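Local coordinates for peptidase M16 C-terminal domain-containing protein (Enterococcus faecalis, PDB 3D3Y) that is of unknown function but has the fold of an M16 peptidase-like protein and probably binds a metal ion, at residues A157-Y162 and R312-V317; F163-D168 and Y235-R240; N258-T263 and L412-F417. All blocks are in the same frame, centred on the assembly; numbering follows the deposited sequence.

Contact 1: A157-Y162 and R312-V317; sequences ALQSVY and RGFMTV. With ACT (acetate ion), chain E.
Helix 150-162, which precedes even the last strand of the first sheet (200-207), lies across one face of the C-terminal five-stranded mixed sheet; here its Leu158, Gln159 and Tyr162 meet Phe314, Thr316 and Arg312 at the start of strand 314-321. The axes of the two short elements pass 10.7 Å apart. Tyr162 and Phe314 form the broad part of the contact: their rings are nearly parallel, planes 20° apart, but slid so far that they barely overlap. The Tyr162 ring therefore rests mainly on the root of its neighbour, with CZ 3.6 Å from Phe314 CB. CG of Tyr162 stands anti to its own backbone N (chi1 -180°), which carries the ring out from the helix to the strand. A water in the ring plane, 2.7 Å from Tyr162 OH, bridges to Arg312 O, to which it donates. Phe163, the next residue along, packs edge-to-face with Phe314. Such a helix-on-sheet layer is in keeping with the alpha+beta domains of M16 peptidases; the strand begins with a G1 beta bulge, Gly313 and Phe314 both facing Asp309. Gln159 supplies the polar link. Arg312 NH2 donates to Gln159 OE1 at 2.8 Å, nearly straight at 164°; the oxygen lies close to the guanidinium plane, whereas the donor sits well above the amide plane and misses the lone pairs. A salt bridge from NE to Asp309 and a bond from NH1 to Gln169 help fix the guanidinium. The Gln159 amide comes to the Phe314 ring edge, CD 4.0 Å from CZ. Further along, Leu158 CD2 touches Thr316 CG2 at 3.7 Å, while Thr316 OG1 donates to O of an acetate, probably from the crystallisation liquor, at 2.8 Å.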
ATOM      1  N   ALA A 157       1.658  -9.829  12.798  1.00 30.44           N
ATOM      2  CA  ALA A 157       2.249 -10.011  14.115  1.00 30.35           C
ATOM      3  C   ALA A 157       3.763  -9.836  14.045  1.00 29.85           C
ATOM      4  O   ALA A 157       4.369  -9.285  14.962  1.00 28.35           O
ATOM      5  CB  ALA A 157       1.906 -11.391  14.704  1.00 29.97           C
ATOM      6  N   LEU A 158       4.371 -10.326  12.968  1.00 28.65           N
ATOM      7  CA  LEU A 158       5.798 -10.111  12.768  1.00 28.64           C
ATOM      8  C   LEU A 158       6.081  -8.611  12.703  1.00 28.79           C
ATOM      9  O   LEU A 158       7.000  -8.121  13.343  1.00 27.92           O
ATOM     10  CB  LEU A 158       6.274 -10.787  11.471  1.00 27.87           C
ATOM     11  CG  LEU A 158       7.730 -10.519  11.068  1.00 28.65           C
ATOM     12  CD1 LEU A 158       8.659 -11.221  12.044  1.00 28.58           C
ATOM     13  CD2 LEU A 158       7.934 -11.016   9.635  1.00 26.91           C
ATOM     14  N   GLN A 159       5.294  -7.907  11.900  1.00 29.71           N
ATOM     15  CA  GLN A 159       5.444  -6.454  11.798  1.00 32.45           C
ATOM     16  C   GLN A 159       5.318  -5.721  13.148  1.00 32.10           C
ATOM     17  O   GLN A 159       6.095  -4.780  13.432  1.00 30.75           O
ATOM     18  CB  GLN A 159       4.523  -5.899  10.715  1.00 32.68           C
ATOM     19  CG  GLN A 159       5.039  -6.263   9.319  1.00 34.88           C
ATOM     20  CD  GLN A 159       4.245  -5.637   8.167  1.00 36.33           C
ATOM     21  OE1 GLN A 159       3.791  -4.495   8.246  1.00 41.52           O
ATOM     22  NE2 GLN A 159       4.127  -6.379   7.077  1.00 37.02           N
ATOM     23  N   SER A 160       4.377  -6.164  13.999  1.00 32.56           N
ATOM     24  CA  SER A 160       4.230  -5.571  15.346  1.00 33.38           C
ATOM     25  C   SER A 160       5.493  -5.721  16.173  1.00 32.48           C
ATOM     26  O   SER A 160       5.825  -4.827  16.942  1.00 32.57           O
ATOM     27  CB  SER A 160       3.086  -6.198  16.146  1.00 34.12           C
ATOM     28  OG  SER A 160       1.847  -5.761  15.640  1.00 40.67           O
ATOM     29  N   VAL A 161       6.182  -6.853  16.026  1.00 31.41           N
ATOM     30  CA  VAL A 161       7.417  -7.115  16.757  1.00 30.25           C
ATOM     31  C   VAL A 161       8.519  -6.267  16.147  1.00 29.32           C
ATOM     32  O   VAL A 161       9.184  -5.506  16.868  1.00 27.59           O
ATOM     33  CB  VAL A 161       7.829  -8.604  16.740  1.00 30.87           C
ATOM     34  CG1 VAL A 161       9.139  -8.811  17.530  1.00 31.44           C
ATOM     35  CG2 VAL A 161       6.725  -9.440  17.361  1.00 32.79           C
ATOM     36  N   TYR A 162       8.691  -6.371  14.829  1.00 27.25           N
ATOM     37  CA  TYR A 162       9.760  -5.600  14.153  1.00 27.67           C
ATOM     38  C   TYR A 162       9.662  -4.099  14.472  1.00 27.51           C
ATOM     39  O   TYR A 162      10.667  -3.459  14.803  1.00 28.07           O
ATOM     40  CB  TYR A 162       9.795  -5.852  12.616  1.00 27.44           C
ATOM     41  CG  TYR A 162      10.907  -5.061  11.926  1.00 27.71           C
ATOM     42  CD1 TYR A 162      12.205  -5.557  11.877  1.00 26.77           C
ATOM     43  CD2 TYR A 162      10.670  -3.782  11.398  1.00 29.69           C
ATOM     44  CE1 TYR A 162      13.242  -4.831  11.272  1.00 26.94           C
ATOM     45  CE2 TYR A 162      11.714  -3.035  10.794  1.00 27.99           C
ATOM     46  CZ  TYR A 162      12.985  -3.575  10.733  1.00 26.86           C
ATOM     47  OH  TYR A 162      14.027  -2.861  10.148  1.00 28.83           O
ATOM     48  N   ARG A 312      10.027   1.353   4.195  1.00 30.73           N
ATOM     49  CA  ARG A 312      10.252   1.177   5.635  1.00 31.04           C
ATOM     50  C   ARG A 312      11.557   0.424   5.934  1.00 31.07           C
ATOM     51  O   ARG A 312      11.826   0.125   7.092  1.00 31.82           O
ATOM     52  CB  ARG A 312       9.045   0.489   6.331  1.00 30.41           C
ATOM     53  CG  ARG A 312       7.752   1.281   6.265  1.00 30.28           C
ATOM     54  CD  ARG A 312       6.620   0.631   7.052  1.00 30.65           C
ATOM     55  NE  ARG A 312       6.206  -0.655   6.517  1.00 36.40           N
ATOM     56  CZ  ARG A 312       5.406  -1.491   7.176  1.00 37.76           C
ATOM     57  NH1 ARG A 312       4.962  -1.164   8.390  1.00 38.46           N
ATOM     58  NH2 ARG A 312       5.054  -2.633   6.627  1.00 36.46           N
ATOM     59  N   GLY A 313      12.344   0.108   4.898  1.00 31.70           N
ATOM     60  CA  GLY A 313      13.717  -0.447   5.049  1.00 31.86           C
ATOM     61  C   GLY A 313      13.855  -1.804   5.742  1.00 32.16           C
ATOM     62  O   GLY A 313      14.753  -2.010   6.566  1.00 32.50           O
ATOM     63  N   PHE A 314      13.010  -2.739   5.353  1.00 33.29           N
ATOM     64  CA  PHE A 314      13.004  -4.054   5.941  1.00 33.94           C
ATOM     65  C   PHE A 314      12.543  -5.089   4.931  1.00 34.91           C
ATOM     66  O   PHE A 314      12.018  -4.766   3.856  1.00 34.50           O
ATOM     67  CB  PHE A 314      12.220  -4.077   7.265  1.00 33.61           C
ATOM     68  CG  PHE A 314      10.734  -4.298   7.121  1.00 34.55           C
ATOM     69  CD1 PHE A 314      10.162  -5.453   7.624  1.00 34.85           C
ATOM     70  CD2 PHE A 314       9.896  -3.339   6.536  1.00 34.67           C
ATOM     71  CE1 PHE A 314       8.782  -5.684   7.520  1.00 34.15           C
ATOM     72  CE2 PHE A 314       8.511  -3.564   6.422  1.00 35.98           C
ATOM     73  CZ  PHE A 314       7.958  -4.736   6.907  1.00 35.13           C
HETATM   74  N   MSE A 315      12.781  -6.345   5.250  1.00 35.41           N
HETATM   75  CA  MSE A 315      12.595  -7.501   4.387  1.00 39.32           C
HETATM   76  C   MSE A 315      12.047  -8.571   5.304  1.00 36.07           C
HETATM   77  O   MSE A 315      12.476  -8.628   6.406  1.00 34.55           O
HETATM   78  CB  MSE A 315      13.979  -7.950   3.925  1.00 38.86           C
HETATM   79  CG  MSE A 315      14.122  -8.672   2.650  1.00 41.31           C
HETATM   80 SE   MSE A 315      14.931 -10.377   2.680  0.70 53.02          SE
HETATM   81  CE  MSE A 315      14.083 -11.061   4.092  1.00 24.82           C
ATOM     82  N   THR A 316      11.127  -9.414   4.837  1.00 35.51           N
ATOM     83  CA  THR A 316      10.570 -10.493   5.665  1.00 34.94           C
ATOM     84  C   THR A 316      10.650 -11.815   4.918  1.00 34.75           C
ATOM     85  O   THR A 316      10.662 -11.842   3.663  1.00 34.47           O
ATOM     86  CB  THR A 316       9.090 -10.265   6.017  1.00 36.09           C
ATOM     87  OG1 THR A 316       8.313 -10.346   4.828  1.00 36.54           O
ATOM     88  CG2 THR A 316       8.855  -8.916   6.678  1.00 33.61           C
ATOM     89  N   VAL A 317      10.775 -12.884   5.692  1.00 31.84           N
ATOM     90  CA  VAL A 317      10.687 -14.210   5.207  1.00 31.93           C
ATOM     91  C   VAL A 317       9.492 -14.773   5.948  1.00 31.89           C
ATOM     92  O   VAL A 317       9.391 -14.618   7.175  1.00 32.02           O
ATOM     93  CB  VAL A 317      11.971 -15.036   5.528  1.00 31.63           C
ATOM     94  CG1 VAL A 317      11.748 -16.561   5.278  1.00 31.06           C
ATOM     95  CG2 VAL A 317      13.147 -14.561   4.676  1.00 31.13           C
TER
HETATM   96  C   ACT E 426       6.800  -7.118   3.818  1.00 43.79           C
HETATM   97  O   ACT E 426       6.485  -8.290   4.179  1.00 43.01           O
HETATM   98  OXT ACT E 426       8.002  -6.887   3.459  1.00 43.25           O
HETATM   99  CH3 ACT E 426       5.767  -6.037   3.836  1.00 43.19           C
HETATM  100  O   HOH W   1      13.204  -0.395   9.431  1.00 27.13           O

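Contact 2: F163-D168 and Y235-R240; sequences FNQSED and YNQPIR
Phe163 and Tyr235 meet obliquely, ring planes 68° apart and centroids 5.4 Å from each other. Tyr235 CE2 comes up to the edge of the Phe163 ring, 3.4 Å from its CD1, and the two side chains run past one another in opposite directions. Although the CB of Phe163 is directed away from the 235-240 segment, its ring reaches back to it. Beyond the rings, Gln165 lays its amide over that of Gln237, the planes 27° apart and stacked. Its CG sits between the backbone N and the carbonyl carbon (chi1 55°), and the chain, extended from there, brings the amide across. Gln165 CG lies 3.5 Å from Gln237 OE1, and Gln165 NE2 approaches Pro238 CD at 3.2 Å. Ser166 CB closes on the tyrosine hydroxyl, 3.5 Å from Tyr235 OH.

The next shell holds these groups in place. Tyr235 OH donates to Gln237 OE1 at 2.7 Å, in the carbonyl plane and on a lone pair, which ties the phenol to the amide. Gln237 NE2 bonds to Tyr162 O at the C-terminal end of helix 150-162, so both ends of this amide are gripped. Ser166 OG is engaged by Gln169 N, and Arg240 makes a cation-pi contact with Tyr162. Within 163-168, Ser166 N bonds to Phe163 O at 2.8 Å, closing a type I beta turn directly after a helix, packed against an irregular loop that leads into edge strand 244-251 of the second sheet.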
ATOM      1  N   PHE A 163       8.450  -3.553  14.374  1.00 28.16           N
ATOM      2  CA  PHE A 163       8.188  -2.113  14.596  1.00 29.38           C
ATOM      3  C   PHE A 163       7.736  -1.761  16.011  1.00 30.34           C
ATOM      4  O   PHE A 163       7.026  -0.778  16.234  1.00 30.49           O
ATOM      5  CB  PHE A 163       7.124  -1.637  13.608  1.00 28.55           C
ATOM      6  CG  PHE A 163       7.563  -1.698  12.166  1.00 28.69           C
ATOM      7  CD1 PHE A 163       8.512  -0.782  11.675  1.00 27.64           C
ATOM      8  CD2 PHE A 163       7.007  -2.645  11.293  1.00 30.09           C
ATOM      9  CE1 PHE A 163       8.914  -0.809  10.341  1.00 27.98           C
ATOM     10  CE2 PHE A 163       7.406  -2.698   9.943  1.00 31.08           C
ATOM     11  CZ  PHE A 163       8.367  -1.770   9.467  1.00 29.74           C
ATOM     12  N   ASN A 164       8.143  -2.570  16.959  1.00 32.19           N
ATOM     13  CA  ASN A 164       7.622  -2.474  18.310  1.00 35.15           C
ATOM     14  C   ASN A 164       8.014  -1.150  18.944  1.00 36.67           C
ATOM     15  O   ASN A 164       7.346  -0.686  19.859  1.00 37.46           O
ATOM     16  CB  ASN A 164       8.142  -3.637  19.138  1.00 35.17           C
ATOM     17  CG  ASN A 164       7.306  -3.899  20.368  1.00 38.01           C
ATOM     18  OD1 ASN A 164       6.166  -3.427  20.476  1.00 41.81           O
ATOM     19  ND2 ASN A 164       7.861  -4.670  21.310  1.00 39.67           N
ATOM     20  N   GLN A 165       9.078  -0.523  18.444  1.00 38.59           N
ATOM     21  CA  GLN A 165       9.486   0.766  19.017  1.00 41.24           C
ATOM     22  C   GLN A 165       8.568   1.921  18.542  1.00 40.89           C
ATOM     23  O   GLN A 165       8.608   3.024  19.103  1.00 41.84           O
ATOM     24  CB  GLN A 165      10.979   1.053  18.801  1.00 40.48           C
ATOM     25  CG  GLN A 165      11.464   1.007  17.359  1.00 44.31           C
ATOM     26  CD  GLN A 165      12.968   1.254  17.247  1.00 45.69           C
ATOM     27  OE1 GLN A 165      13.768   0.324  16.995  1.00 48.73           O
ATOM     28  NE2 GLN A 165      13.368   2.527  17.451  1.00 49.11           N
ATOM     29  N   SER A 166       7.698   1.639  17.567  1.00 39.64           N
ATOM     30  CA  SER A 166       6.828   2.666  17.017  1.00 38.98           C
ATOM     31  C   SER A 166       5.354   2.319  17.174  1.00 38.91           C
ATOM     32  O   SER A 166       4.849   1.383  16.509  1.00 38.64           O
ATOM     33  CB  SER A 166       7.150   2.910  15.537  1.00 38.31           C
ATOM     34  OG  SER A 166       6.081   3.618  14.920  1.00 38.51           O
ATOM     35  N   GLU A 167       4.640   3.105  17.986  1.00 38.02           N
ATOM     36  CA  GLU A 167       3.198   2.875  18.141  1.00 38.63           C
ATOM     37  C   GLU A 167       2.405   3.019  16.820  1.00 37.27           C
ATOM     38  O   GLU A 167       1.336   2.430  16.667  1.00 37.58           O
ATOM     39  CB  GLU A 167       2.617   3.723  19.279  1.00 39.46           C
ATOM     40  CG  GLU A 167       2.206   2.873  20.560  1.00 44.67           C
ATOM     41  CD  GLU A 167       3.106   1.640  20.861  1.00 50.65           C
ATOM     42  OE1 GLU A 167       2.542   0.533  21.075  1.00 54.67           O
ATOM     43  OE2 GLU A 167       4.364   1.757  20.879  1.00 52.17           O
ATOM     44  N   ASP A 168       2.949   3.771  15.862  1.00 35.57           N
ATOM     45  CA  ASP A 168       2.274   3.973  14.580  1.00 34.77           C
ATOM     46  C   ASP A 168       2.528   2.852  13.589  1.00 34.15           C
ATOM     47  O   ASP A 168       1.609   2.380  12.916  1.00 33.80           O
ATOM     48  CB  ASP A 168       2.692   5.306  13.970  1.00 34.64           C
ATOM     49  CG  ASP A 168       2.474   6.468  14.904  1.00 36.86           C
ATOM     50  OD1 ASP A 168       1.406   6.556  15.520  1.00 39.34           O
ATOM     51  OD2 ASP A 168       3.385   7.312  15.031  1.00 41.60           O
ATOM     52  N   TYR A 235      10.327   5.486   6.535  1.00 34.41           N
ATOM     53  CA  TYR A 235      10.461   5.197   7.965  1.00 35.14           C
ATOM     54  C   TYR A 235      11.768   4.439   8.180  1.00 35.50           C
ATOM     55  O   TYR A 235      12.096   3.521   7.426  1.00 34.05           O
ATOM     56  CB  TYR A 235       9.288   4.373   8.507  1.00 35.34           C
ATOM     57  CG  TYR A 235       9.510   3.852   9.925  1.00 36.78           C
ATOM     58  CD1 TYR A 235       9.114   4.604  11.049  1.00 36.97           C
ATOM     59  CD2 TYR A 235      10.132   2.619  10.142  1.00 36.98           C
ATOM     60  CE1 TYR A 235       9.318   4.127  12.358  1.00 36.68           C
ATOM     61  CE2 TYR A 235      10.342   2.132  11.448  1.00 36.97           C
ATOM     62  CZ  TYR A 235       9.935   2.885  12.539  1.00 37.80           C
ATOM     63  OH  TYR A 235      10.151   2.364  13.800  1.00 38.14           O
ATOM     64  N   ASN A 236      12.479   4.834   9.234  1.00 36.12           N
ATOM     65  CA  ASN A 236      13.715   4.195   9.654  1.00 38.18           C
ATOM     66  C   ASN A 236      13.723   4.008  11.186  1.00 37.98           C
ATOM     67  O   ASN A 236      13.053   4.743  11.929  1.00 37.62           O
ATOM     68  CB  ASN A 236      14.911   5.063   9.193  1.00 40.24           C
ATOM     69  CG  ASN A 236      16.244   4.492   9.617  1.00 44.83           C
ATOM     70  OD1 ASN A 236      16.637   3.406   9.157  1.00 51.17           O
ATOM     71  ND2 ASN A 236      16.950   5.207  10.517  1.00 48.30           N
ATOM     72  N   GLN A 237      14.484   3.035  11.662  1.00 38.36           N
ATOM     73  CA  GLN A 237      14.633   2.826  13.107  1.00 39.49           C
ATOM     74  C   GLN A 237      15.998   2.225  13.348  1.00 40.48           C
ATOM     75  O   GLN A 237      16.567   1.616  12.427  1.00 41.03           O
ATOM     76  CB  GLN A 237      13.554   1.879  13.620  1.00 39.48           C
ATOM     77  CG  GLN A 237      13.495   0.552  12.882  1.00 37.01           C
ATOM     78  CD  GLN A 237      12.479  -0.401  13.509  1.00 37.42           C
ATOM     79  OE1 GLN A 237      11.445   0.027  14.030  1.00 38.48           O
ATOM     80  NE2 GLN A 237      12.776  -1.693  13.459  1.00 36.11           N
ATOM     81  N   PRO A 238      16.543   2.390  14.566  1.00 41.09           N
ATOM     82  CA  PRO A 238      17.841   1.775  14.835  1.00 41.26           C
ATOM     83  C   PRO A 238      17.812   0.250  14.764  1.00 41.67           C
ATOM     84  O   PRO A 238      16.782  -0.383  15.093  1.00 40.35           O
ATOM     85  CB  PRO A 238      18.154   2.223  16.268  1.00 41.34           C
ATOM     86  CG  PRO A 238      17.268   3.378  16.519  1.00 41.95           C
ATOM     87  CD  PRO A 238      16.039   3.129  15.737  1.00 41.56           C
ATOM     88  N   ILE A 239      18.934  -0.313  14.307  1.00 42.15           N
ATOM     89  CA  ILE A 239      19.240  -1.730  14.458  1.00 42.75           C
ATOM     90  C   ILE A 239      19.439  -2.041  15.953  1.00 43.35           C
ATOM     91  O   ILE A 239      20.177  -1.328  16.641  1.00 43.06           O
ATOM     92  CB  ILE A 239      20.498  -2.107  13.660  1.00 42.61           C
ATOM     93  CG1 ILE A 239      20.210  -2.017  12.157  1.00 43.06           C
ATOM     94  CG2 ILE A 239      20.934  -3.523  13.962  1.00 42.30           C
ATOM     95  CD1 ILE A 239      21.286  -1.307  11.389  1.00 44.58           C
ATOM     96  N   ARG A 240      18.753  -3.078  16.432  1.00 43.75           N
ATOM     97  CA  ARG A 240      18.915  -3.615  17.781  1.00 45.02           C
ATOM     98  C   ARG A 240      20.001  -4.696  17.736  1.00 44.61           C
ATOM     99  O   ARG A 240      20.086  -5.479  16.779  1.00 43.35           O
ATOM    100  CB  ARG A 240      17.611  -4.273  18.268  1.00 45.61           C
ATOM    101  CG  ARG A 240      16.361  -3.374  18.441  1.00 47.86           C
ATOM    102  CD  ARG A 240      15.054  -4.161  18.056  1.00 47.93           C
ATOM    103  NE  ARG A 240      14.624  -3.914  16.674  1.00 53.94           N
ATOM    104  CZ  ARG A 240      13.653  -4.571  16.020  1.00 55.48           C
ATOM    105  NH1 ARG A 240      13.383  -4.238  14.765  1.00 56.51           N
ATOM    106  NH2 ARG A 240      12.961  -5.569  16.583  1.00 56.11           N
TER

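Contact 3: N258-T263 and L412-F417; sequences NLAYNT and LQAIFF
Strands 255-262 and 411-421 run antiparallel, the axes of their short segments 4.5 Å apart at closest approach and 156° between directions, and a classic beta bulge interrupts their pairing where Gln413 and Ala414 both face Ala260. They are neighbours in the C-terminal mixed sheet, 411-421 lying between 255-262 and 244-251. Asn258 and Phe416 form a hydrogen-bonded pair, joined both ways: Asn258 N donates to Phe416 O at 2.9 Å and Phe416 N returns to Asn258 O. Ala260 N then donates to Ala414 O. At the bulge, Ala260 O accepts twice, from Gln413 N at 2.8 Å and from Ala414 N at 3.2 Å, with both donors in its carbonyl plane. The extra residue moves the register by one, and Leu412 thereby comes opposite Tyr261 as a non-hydrogen-bonded pair.

On the face bearing Leu259, Tyr261, Leu412 and Ile415, covered by helix 326-341 through Ile333, Leu412 packs between Leu259 and the Tyr261 ring. Leu259 CB lies 3.8 Å from Leu412 CD1. On the face of Asn258, Ala260, Ala414 and Phe416, helix 150-162 packs down: Tyr162 rests on Ala260 and Val161 on Ala414, the CB atoms of Ala260 and Ala414 being 4.3 Å apart. Asn258, buried there, has its OD1 bonded to Thr319 N. With CG of Leu412 opposite the backbone N (chi1 -178°), the branch turns a methyl over the aromatic ring: Leu412 CD1 stands 4.0 Å from the Tyr261 centroid, only 12° off the ring normal, in a CH-pi contact.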
ATOM      1  N   ASN A 258       7.998 -16.713  10.832  1.00 29.28           N
ATOM      2  CA  ASN A 258       8.353 -15.537  10.037  1.00 30.80           C
ATOM      3  C   ASN A 258       9.539 -14.773  10.627  1.00 29.92           C
ATOM      4  O   ASN A 258       9.742 -14.757  11.853  1.00 29.28           O
ATOM      5  CB  ASN A 258       7.150 -14.569   9.924  1.00 31.58           C
ATOM      6  CG  ASN A 258       5.935 -15.206   9.266  1.00 33.90           C
ATOM      7  OD1 ASN A 258       6.038 -16.179   8.497  1.00 32.64           O
ATOM      8  ND2 ASN A 258       4.754 -14.643   9.561  1.00 38.01           N
ATOM      9  N   LEU A 259      10.296 -14.106   9.764  1.00 28.94           N
ATOM     10  CA  LEU A 259      11.539 -13.418  10.175  1.00 29.27           C
ATOM     11  C   LEU A 259      11.550 -12.059   9.508  1.00 30.24           C
ATOM     12  O   LEU A 259      11.194 -11.937   8.324  1.00 30.60           O
ATOM     13  CB  LEU A 259      12.794 -14.172   9.708  1.00 28.64           C
ATOM     14  CG  LEU A 259      13.139 -15.571  10.217  1.00 30.77           C
ATOM     15  CD1 LEU A 259      12.239 -16.647   9.571  1.00 33.18           C
ATOM     16  CD2 LEU A 259      14.566 -15.841   9.870  1.00 34.16           C
ATOM     17  N   ALA A 260      12.000 -11.055  10.254  1.00 30.48           N
ATOM     18  CA  ALA A 260      12.121  -9.702   9.746  1.00 30.03           C
ATOM     19  C   ALA A 260      13.550  -9.220   9.888  1.00 30.37           C
ATOM     20  O   ALA A 260      14.147  -9.295  10.975  1.00 30.37           O
ATOM     21  CB  ALA A 260      11.186  -8.772  10.494  1.00 29.21           C
ATOM     22  N   TYR A 261      14.064  -8.645   8.802  1.00 30.34           N
ATOM     23  CA  TYR A 261      15.416  -8.140   8.732  1.00 30.03           C
ATOM     24  C   TYR A 261      15.409  -6.661   8.411  1.00 30.54           C
ATOM     25  O   TYR A 261      14.586  -6.221   7.608  1.00 31.06           O
ATOM     26  CB  TYR A 261      16.123  -8.799   7.553  1.00 30.81           C
ATOM     27  CG  TYR A 261      16.253 -10.300   7.575  1.00 32.53           C
ATOM     28  CD1 TYR A 261      17.437 -10.912   7.975  1.00 32.22           C
ATOM     29  CD2 TYR A 261      15.212 -11.106   7.122  1.00 33.22           C
ATOM     30  CE1 TYR A 261      17.559 -12.300   7.963  1.00 31.01           C
ATOM     31  CE2 TYR A 261      15.328 -12.493   7.083  1.00 32.91           C
ATOM     32  CZ  TYR A 261      16.503 -13.071   7.495  1.00 33.59           C
ATOM     33  OH  TYR A 261      16.600 -14.436   7.436  1.00 34.71           O
ATOM     34  N   ASN A 262      16.326  -5.902   9.008  1.00 30.09           N
ATOM     35  CA  ASN A 262      16.549  -4.510   8.622  1.00 31.50           C
ATOM     36  C   ASN A 262      17.454  -4.527   7.373  1.00 31.75           C
ATOM     37  O   ASN A 262      18.505  -5.189   7.364  1.00 31.29           O
ATOM     38  CB  ASN A 262      17.219  -3.753   9.781  1.00 31.29           C
ATOM     39  CG  ASN A 262      17.445  -2.271   9.482  1.00 31.83           C
ATOM     40  OD1 ASN A 262      18.327  -1.906   8.721  1.00 35.07           O
ATOM     41  ND2 ASN A 262      16.669  -1.427  10.111  1.00 33.70           N
ATOM     42  N   THR A 263      17.040  -3.838   6.324  1.00 31.14           N
ATOM     43  CA  THR A 263      17.872  -3.729   5.137  1.00 31.60           C
ATOM     44  C   THR A 263      18.538  -2.374   5.052  1.00 32.99           C
ATOM     45  O   THR A 263      19.556  -2.240   4.375  1.00 33.26           O
ATOM     46  CB  THR A 263      17.052  -3.890   3.845  1.00 30.78           C
ATOM     47  OG1 THR A 263      16.107  -2.810   3.783  1.00 33.19           O
ATOM     48  CG2 THR A 263      16.296  -5.240   3.804  1.00 31.92           C
ATOM     49  N   LEU A 412      19.117  -9.568  10.731  1.00 35.15           N
ATOM     50  CA  LEU A 412      17.918 -10.162  11.371  1.00 34.51           C
ATOM     51  C   LEU A 412      17.589  -9.409  12.644  1.00 34.30           C
ATOM     52  O   LEU A 412      18.503  -9.046  13.419  1.00 34.50           O
ATOM     53  CB  LEU A 412      18.109 -11.670  11.617  1.00 34.77           C
ATOM     54  CG  LEU A 412      16.966 -12.480  12.231  1.00 34.70           C
ATOM     55  CD1 LEU A 412      15.683 -12.332  11.402  1.00 30.33           C
ATOM     56  CD2 LEU A 412      17.364 -13.962  12.393  1.00 33.34           C
ATOM     57  N   GLN A 413      16.293  -9.123  12.835  1.00 32.92           N
ATOM     58  CA  GLN A 413      15.821  -8.300  13.958  1.00 31.56           C
ATOM     59  C   GLN A 413      14.683  -8.913  14.770  1.00 30.61           C
ATOM     60  O   GLN A 413      14.585  -8.692  15.981  1.00 29.52           O
ATOM     61  CB  GLN A 413      15.399  -6.902  13.464  1.00 31.87           C
ATOM     62  CG  GLN A 413      16.598  -5.993  12.999  1.00 31.97           C
ATOM     63  CD  GLN A 413      17.487  -5.537  14.146  1.00 34.44           C
ATOM     64  OE1 GLN A 413      18.436  -6.244  14.560  1.00 37.63           O
ATOM     65  NE2 GLN A 413      17.197  -4.361  14.676  1.00 30.72           N
ATOM     66  N   ALA A 414      13.813  -9.676  14.120  1.00 29.82           N
ATOM     67  CA  ALA A 414      12.660 -10.208  14.823  1.00 30.02           C
ATOM     68  C   ALA A 414      12.258 -11.537  14.211  1.00 30.01           C
ATOM     69  O   ALA A 414      12.429 -11.758  13.020  1.00 29.01           O
ATOM     70  CB  ALA A 414      11.494  -9.186  14.793  1.00 29.02           C
ATOM     71  N   ILE A 415      11.749 -12.432  15.044  1.00 30.36           N
ATOM     72  CA  ILE A 415      11.247 -13.713  14.577  1.00 31.06           C
ATOM     73  C   ILE A 415       9.894 -13.888  15.262  1.00 31.27           C
ATOM     74  O   ILE A 415       9.792 -13.761  16.498  1.00 30.98           O
ATOM     75  CB  ILE A 415      12.138 -14.896  15.055  1.00 31.24           C
ATOM     76  CG1 ILE A 415      13.528 -14.854  14.430  1.00 33.16           C
ATOM     77  CG2 ILE A 415      11.424 -16.264  14.809  1.00 33.12           C
ATOM     78  CD1 ILE A 415      14.519 -15.740  15.141  1.00 33.99           C
ATOM     79  N   PHE A 416       8.857 -14.179  14.484  1.00 31.05           N
ATOM     80  CA  PHE A 416       7.564 -14.460  15.078  1.00 30.84           C
ATOM     81  C   PHE A 416       7.169 -15.878  14.722  1.00 30.66           C
ATOM     82  O   PHE A 416       7.217 -16.272  13.546  1.00 30.01           O
ATOM     83  CB  PHE A 416       6.484 -13.472  14.597  1.00 32.47           C
ATOM     84  CG  PHE A 416       5.119 -13.759  15.183  1.00 33.14           C
ATOM     85  CD1 PHE A 416       4.816 -13.385  16.484  1.00 35.27           C
ATOM     86  CD2 PHE A 416       4.171 -14.483  14.453  1.00 35.41           C
ATOM     87  CE1 PHE A 416       3.556 -13.688  17.037  1.00 34.86           C
ATOM     88  CE2 PHE A 416       2.912 -14.800  14.991  1.00 34.32           C
ATOM     89  CZ  PHE A 416       2.605 -14.407  16.283  1.00 33.97           C
ATOM     90  N   PHE A 417       6.793 -16.637  15.743  1.00 29.69           N
ATOM     91  CA  PHE A 417       6.426 -18.035  15.607  1.00 30.05           C
ATOM     92  C   PHE A 417       4.978 -18.238  16.069  1.00 30.26           C
ATOM     93  O   PHE A 417       4.643 -18.012  17.237  1.00 30.15           O
ATOM     94  CB  PHE A 417       7.418 -18.868  16.432  1.00 30.09           C
ATOM     95  CG  PHE A 417       7.180 -20.369  16.409  1.00 30.68           C
ATOM     96  CD1 PHE A 417       6.790 -21.023  15.246  1.00 29.84           C
ATOM     97  CD2 PHE A 417       7.398 -21.123  17.564  1.00 30.02           C
ATOM     98  CE1 PHE A 417       6.616 -22.419  15.223  1.00 30.70           C
ATOM     99  CE2 PHE A 417       7.208 -22.523  17.559  1.00 31.58           C
ATOM    100  CZ  PHE A 417       6.828 -23.169  16.372  1.00 29.41           C
TER

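After most of the first sheet and helix 129-148, the chain enters helix 150-162, whose last turns open contact 1; the turn after it opens contact 2. Contact 2 closes first, at 235-240, around a loop that includes strand 200-207 of the first sheet, and within the larger loop that contact 1 closes at 312-317. Contact 3 starts inside that loop, at 258-263, and closes beyond it, at 412-417, so contacts 1 and 3 cross while contacts 2 and 3 follow in series. Strands 314-321 and 255-262 are neighbours in the C-terminal sheet. Together the three tie the helix and its following turn to this sheet and to the loop before it.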